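Local coordinates for Two-component insecticidal protein 16 kDa unit (Alcaligenes faecalis, PDB 5V3S) that probably acts as one half of a binary insecticidal toxin of the aegerolysin family, killing corn rootworm together with a partner protein, at residues I22-A36 with I58-I71. Numbering follows the deposited sequence. Where two conformers were deposited one is given.
Sequences ITIFVVNSNFKVEGA and INGTIIKDEDSYTI
In Thr70 and Thr23 alike, each OG1 stands anti to its own carbonyl carbon, and the two hydroxyls meet 2.8 Å apart in a hydrogen bond. Phe25 instead swings CG anti to its backbone N (chi1 -176°), which lays the ring along the 66-68 backbone: Asp67 O sits above one face, offset toward the rim, and CD1 rests against Ser68 CB. On the opposite face of the 22-25/68-71 ladder, Ile24 crosses Ile63, which comes from the facing sheet, at about a right angle, its CG2 3.8 Å from Ile63 CD1, while Ile63 CG2 packs on Val26 CG2. Val33 packs beside them, CG1 against Ile58 CG2 and CG2 toward Ile63 CD1 and Tyr69 CD2; Thr61 CG2 lies over the centre of the Tyr69 ring. The two antiparallel ladders, 22-25 with 68-71 and 31-32 with 62-63, lie in the two sheets of the aegerolysin beta-sandwich, and both segments pass from one sheet to the other at the same end, with apolar side chains enclosed between. In the first ladder Ile24 N donates almost straight (175°) to Tyr69 O. The crossings are tied by side chains: Asp65 OD1 takes Asn28 N at 2.8 Å from above its carboxylate plane, and Asn30 OD1 receives Asp65 N in its carbonyl plane at 3.0 Å. At the far end of the second ladder Val33 O accepts Gly60 N, and the Asn59 amide offers a lone pair of OD1 to Ala36 N, 2.8 Å away. The type II turn 58-61 is gripped at Ile58 O, which accepts both Thr61 N and, at 2.7 Å, Thr61 OG1 from the same face.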
loop_
_atom_site.group_PDB
_atom_site.type_symbol
_atom_site.label_atom_id
_atom_site.label_comp_id
_atom_site.label_asym_id
_atom_site.label_seq_id
_atom_site.Cartn_x
_atom_site.Cartn_y
_atom_site.Cartn_z
ATOM N N ILE A 22 -3.283 -1.978 -3.551
ATOM C CA ILE A 22 -2.231 -0.976 -3.744
ATOM C C ILE A 22 -1.047 -1.656 -4.469
ATOM O O ILE A 22 -0.553 -2.660 -4.036
ATOM C CB ILE A 22 -1.880 -0.187 -2.477
ATOM C CG1 ILE A 22 -0.921 0.916 -2.773
ATOM C CG2 ILE A 22 -1.295 -1.029 -1.401
ATOM C CD1 ILE A 22 -0.984 2.035 -1.783
ATOM N N THR A 23 -0.624 -1.072 -5.572
ATOM C CA THR A 23 0.447 -1.683 -6.349
ATOM C C THR A 23 1.606 -0.685 -6.241
ATOM O O THR A 23 1.393 0.496 -6.501
ATOM C CB THR A 23 -0.007 -1.954 -7.804
ATOM O OG1 THR A 23 -1.031 -2.908 -7.794
ATOM C CG2 THR A 23 1.113 -2.503 -8.589
ATOM N N ILE A 24 2.820 -1.178 -5.896
ATOM C CA ILE A 24 4.054 -0.363 -5.805
ATOM C C ILE A 24 4.993 -0.842 -6.883
ATOM O O ILE A 24 5.294 -2.063 -6.930
ATOM C CB ILE A 24 4.696 -0.540 -4.410
ATOM C CG1 ILE A 24 3.672 -0.230 -3.337
ATOM C CG2 ILE A 24 5.956 0.315 -4.207
ATOM C CD1 ILE A 24 3.028 -1.443 -2.733
ATOM N N PHE A 25 5.340 0.067 -7.806
ATOM C CA PHE A 25 6.203 -0.290 -8.956
ATOM C C PHE A 25 7.420 0.535 -8.735
ATOM O O PHE A 25 7.303 1.740 -8.476
ATOM C CB PHE A 25 5.562 0.152 -10.313
ATOM C CG PHE A 25 6.333 -0.271 -11.504
ATOM C CD1 PHE A 25 6.130 -1.498 -12.063
ATOM C CD2 PHE A 25 7.356 0.536 -12.010
ATOM C CE1 PHE A 25 6.843 -1.903 -13.182
ATOM C CE2 PHE A 25 8.129 0.105 -13.121
ATOM C CZ PHE A 25 7.865 -1.119 -13.667
ATOM N N VAL A 26 8.608 -0.035 -8.960
ATOM C CA VAL A 26 9.854 0.631 -8.553
ATOM C C VAL A 26 10.849 0.588 -9.680
ATOM O O VAL A 26 10.785 -0.336 -10.469
ATOM C CB VAL A 26 10.505 0.006 -7.306
ATOM C CG1 VAL A 26 9.456 -0.094 -6.175
ATOM C CG2 VAL A 26 11.031 -1.370 -7.590
ATOM N N VAL A 27 11.757 1.553 -9.637
ATOM C CA VAL A 27 12.799 1.748 -10.672
ATOM C C VAL A 27 14.085 2.220 -10.035
ATOM O O VAL A 27 14.126 3.064 -9.212
ATOM C CB VAL A 27 12.320 2.779 -11.748
ATOM C CG1 VAL A 27 13.348 2.981 -12.837
ATOM C CG2 VAL A 27 10.959 2.468 -12.309
ATOM N N ASN A 28 15.165 1.649 -10.524
ATOM C CA ASN A 28 16.545 2.045 -10.256
ATOM C C ASN A 28 17.147 1.615 -8.917
ATOM O O ASN A 28 18.226 2.125 -8.501
ATOM C CB ASN A 28 16.806 3.503 -10.527
ATOM C CG ASN A 28 18.288 3.777 -10.771
ATOM O OD1 ASN A 28 18.959 2.917 -11.335
ATOM N ND2 ASN A 28 18.810 4.946 -10.313
ATOM N N SER A 29 16.479 0.674 -8.236
ATOM C CA SER A 29 16.954 0.011 -7.009
ATOM C C SER A 29 16.013 -1.137 -6.699
ATOM O O SER A 29 15.016 -1.287 -7.379
ATOM C CB SER A 29 17.013 0.944 -5.837
ATOM O OG SER A 29 17.942 0.480 -4.874
ATOM N N ASN A 30 16.363 -1.977 -5.731
ATOM C CA ASN A 30 15.395 -2.955 -5.172
ATOM C C ASN A 30 15.000 -2.407 -3.827
ATOM O O ASN A 30 15.834 -1.902 -3.122
ATOM C CB ASN A 30 16.004 -4.297 -4.968
ATOM C CG ASN A 30 16.758 -4.742 -6.211
ATOM O OD1 ASN A 30 16.248 -4.622 -7.328
ATOM N ND2 ASN A 30 17.958 -5.240 -6.004
ATOM N N PHE A 31 13.685 -2.475 -3.525
ATOM C CA PHE A 31 13.133 -1.878 -2.341
ATOM C C PHE A 31 12.449 -2.977 -1.539
ATOM O O PHE A 31 12.189 -4.045 -2.088
ATOM C CB PHE A 31 12.030 -0.829 -2.748
ATOM C CG PHE A 31 12.572 0.362 -3.501
ATOM C CD1 PHE A 31 12.909 0.275 -4.838
ATOM C CD2 PHE A 31 12.694 1.581 -2.890
ATOM C CE1 PHE A 31 13.312 1.437 -5.550
ATOM C CE2 PHE A 31 13.147 2.708 -3.547
ATOM C CZ PHE A 31 13.472 2.625 -4.903
ATOM N N LYS A 32 12.215 -2.680 -0.253
ATOM C CA LYS A 32 11.739 -3.638 0.752
ATOM C C LYS A 32 10.518 -3.077 1.467
ATOM O O LYS A 32 10.618 -1.924 2.013
ATOM C CB LYS A 32 12.820 -3.903 1.769
ATOM C CG LYS A 32 12.491 -4.955 2.830
ATOM C CD LYS A 32 13.666 -5.099 3.809
ATOM C CE LYS A 32 14.005 -3.801 4.582
ATOM N NZ LYS A 32 14.943 -3.991 5.767
ATOM N N VAL A 33 9.447 -3.891 1.520
ATOM C CA VAL A 33 8.273 -3.542 2.368
ATOM C C VAL A 33 8.554 -3.893 3.823
ATOM O O VAL A 33 8.989 -5.000 4.145
ATOM C CB VAL A 33 6.984 -4.195 1.850
ATOM C CG1 VAL A 33 5.843 -3.740 2.704
ATOM C CG2 VAL A 33 6.739 -3.949 0.334
ATOM N N GLU A 34 8.275 -2.981 4.769
ATOM C CA GLU A 34 8.374 -3.342 6.179
ATOM C C GLU A 34 7.295 -2.542 6.901
ATOM O O GLU A 34 6.683 -1.607 6.358
ATOM C CB GLU A 34 9.732 -2.982 6.781
ATOM C CG GLU A 34 10.903 -3.722 6.305
ATOM C CD GLU A 34 10.967 -5.169 6.703
ATOM O OE1 GLU A 34 10.339 -5.669 7.672
ATOM O OE2 GLU A 34 11.704 -5.861 5.954
ATOM N N GLY A 35 7.058 -2.933 8.142
ATOM C CA GLY A 35 6.171 -2.162 8.972
ATOM C C GLY A 35 4.664 -2.356 8.665
ATOM O O GLY A 35 3.816 -1.559 9.131
ATOM N N ALA A 36 4.295 -3.356 7.857
ATOM C CA ALA A 36 2.874 -3.527 7.544
ATOM C C ALA A 36 2.055 -3.894 8.800
ATOM O O ALA A 36 2.464 -4.749 9.596
ATOM C CB ALA A 36 2.683 -4.617 6.463
ATOM N N ILE A 58 3.841 -10.058 4.225
ATOM C CA ILE A 58 4.182 -8.845 3.473
ATOM C C ILE A 58 5.563 -8.294 3.875
ATOM O O ILE A 58 6.405 -7.975 3.001
ATOM C CB ILE A 58 3.090 -7.815 3.687
ATOM C CG1 ILE A 58 1.820 -8.299 3.058
ATOM C CG2 ILE A 58 3.412 -6.478 3.047
ATOM C CD1 ILE A 58 0.632 -7.504 3.542
ATOM N N ASN A 59 5.773 -8.158 5.202
ATOM C CA ASN A 59 6.972 -7.572 5.692
ATOM C C ASN A 59 8.204 -8.345 5.244
ATOM O O ASN A 59 8.221 -9.591 5.289
ATOM C CB ASN A 59 6.905 -7.470 7.208
ATOM C CG ASN A 59 6.007 -6.378 7.636
ATOM O OD1 ASN A 59 5.691 -5.499 6.825
ATOM N ND2 ASN A 59 5.399 -6.533 8.787
ATOM N N GLY A 60 9.212 -7.632 4.741
ATOM C CA GLY A 60 10.391 -8.255 4.185
ATOM C C GLY A 60 10.409 -8.527 2.709
ATOM O O GLY A 60 11.497 -8.881 2.115
ATOM N N THR A 61 9.279 -8.316 2.063
ATOM C CA THR A 61 9.109 -8.530 0.625
ATOM C C THR A 61 10.067 -7.589 -0.122
ATOM O O THR A 61 10.040 -6.389 0.051
ATOM C CB THR A 61 7.652 -8.272 0.180
ATOM O OG1 THR A 61 6.852 -9.297 0.719
ATOM C CG2 THR A 61 7.463 -8.419 -1.372
ATOM N N ILE A 62 10.848 -8.124 -1.036
ATOM C CA ILE A 62 11.669 -7.252 -1.848
ATOM C C ILE A 62 10.956 -7.022 -3.176
ATOM O O ILE A 62 10.606 -7.979 -3.760
ATOM C CB ILE A 62 13.070 -7.915 -2.074
ATOM C CG1 ILE A 62 13.798 -8.105 -0.721
ATOM C CG2 ILE A 62 13.928 -7.067 -3.081
ATOM C CD1 ILE A 62 14.134 -6.850 -0.006
ATOM N N ILE A 63 10.832 -5.739 -3.610
ATOM C CA ILE A 63 10.399 -5.349 -4.924
ATOM C C ILE A 63 11.619 -5.045 -5.748
ATOM O O ILE A 63 12.304 -4.082 -5.538
ATOM C CB ILE A 63 9.483 -4.132 -4.922
ATOM C CG1 ILE A 63 8.377 -4.306 -3.856
ATOM C CG2 ILE A 63 8.805 -3.943 -6.292
ATOM C CD1 ILE A 63 7.557 -3.138 -3.640
ATOM N N LYS A 64 11.844 -5.874 -6.746
ATOM C CA LYS A 64 13.002 -5.654 -7.646
ATOM C C LYS A 64 12.835 -4.548 -8.662
ATOM O O LYS A 64 11.761 -4.256 -9.134
ATOM C CB LYS A 64 13.312 -6.945 -8.344
ATOM C CG LYS A 64 13.877 -7.915 -7.334
ATOM C CD LYS A 64 13.993 -9.310 -7.910
ATOM C CE LYS A 64 15.310 -9.411 -8.612
ATOM N NZ LYS A 64 15.314 -10.610 -9.541
ATOM N N ASP A 65 13.956 -3.991 -9.092
ATOM C CA ASP A 65 13.972 -3.008 -10.113
ATOM C C ASP A 65 13.126 -3.376 -11.300
ATOM O O ASP A 65 13.350 -4.428 -11.874
ATOM C CB ASP A 65 15.456 -2.811 -10.565
ATOM C CG ASP A 65 15.717 -1.522 -11.229
ATOM O OD1 ASP A 65 14.873 -0.799 -11.770
ATOM O OD2 ASP A 65 16.922 -1.164 -11.266
ATOM N N GLU A 66 12.249 -2.436 -11.714
ATOM C CA GLU A 66 11.300 -2.546 -12.852
ATOM C C GLU A 66 10.217 -3.594 -12.652
ATOM O O GLU A 66 9.641 -4.022 -13.632
ATOM C CB GLU A 66 11.974 -2.718 -14.218
ATOM C CG GLU A 66 13.000 -1.601 -14.548
ATOM C CD GLU A 66 13.801 -1.889 -15.826
ATOM O OE1 GLU A 66 13.641 -2.918 -16.515
ATOM O OE2 GLU A 66 14.627 -1.049 -16.104
ATOM N N ASP A 67 9.999 -4.023 -11.389
ATOM C CA ASP A 67 8.886 -4.869 -11.007
ATOM C C ASP A 67 7.915 -4.156 -10.085
ATOM O O ASP A 67 8.175 -3.119 -9.547
ATOM C CB ASP A 67 9.376 -6.076 -10.213
ATOM C CG ASP A 67 10.092 -7.130 -11.054
ATOM O OD1 ASP A 67 10.076 -7.099 -12.326
ATOM O OD2 ASP A 67 10.683 -8.052 -10.423
ATOM N N SER A 68 6.744 -4.762 -9.927
ATOM C CA SER A 68 5.834 -4.231 -8.914
ATOM C C SER A 68 5.445 -5.347 -7.913
ATOM O O SER A 68 5.667 -6.548 -8.113
ATOM C CB SER A 68 4.578 -3.685 -9.546
ATOM O OG SER A 68 3.803 -4.715 -10.209
ATOM N N TYR A 69 4.776 -4.915 -6.875
ATOM C CA TYR A 69 4.178 -5.882 -5.891
ATOM C C TYR A 69 2.884 -5.233 -5.406
ATOM O O TYR A 69 2.843 -4.006 -5.328
ATOM C CB TYR A 69 5.118 -5.993 -4.733
ATOM C CG TYR A 69 4.589 -6.767 -3.559
ATOM C CD1 TYR A 69 4.442 -8.175 -3.603
ATOM C CD2 TYR A 69 4.301 -6.110 -2.344
ATOM C CE1 TYR A 69 4.022 -8.906 -2.442
ATOM C CE2 TYR A 69 3.920 -6.852 -1.195
ATOM C CZ TYR A 69 3.737 -8.214 -1.268
ATOM O OH TYR A 69 3.302 -8.908 -0.147
ATOM N N THR A 70 1.854 -6.063 -5.152
ATOM C CA THR A 70 0.555 -5.549 -4.749
ATOM C C THR A 70 0.227 -6.082 -3.390
ATOM O O THR A 70 0.416 -7.311 -3.105
ATOM C CB THR A 70 -0.495 -6.008 -5.786
ATOM O OG1 THR A 70 -0.138 -5.451 -7.061
ATOM C CG2 THR A 70 -1.859 -5.584 -5.397
ATOM N N ILE A 71 -0.312 -5.177 -2.595
ATOM C CA ILE A 71 -0.864 -5.462 -1.269
ATOM C C ILE A 71 -2.413 -5.296 -1.439
ATOM O O ILE A 71 -2.912 -4.343 -2.066
ATOM C CB ILE A 71 -0.278 -4.510 -0.250
ATOM C CG1 ILE A 71 1.176 -4.807 0.015
ATOM C CG2 ILE A 71 -1.051 -4.492 1.045
ATOM C CD1 ILE A 71 1.959 -3.720 0.697
HETATM O O HOH W 1 18.435 1.026 -13.372
#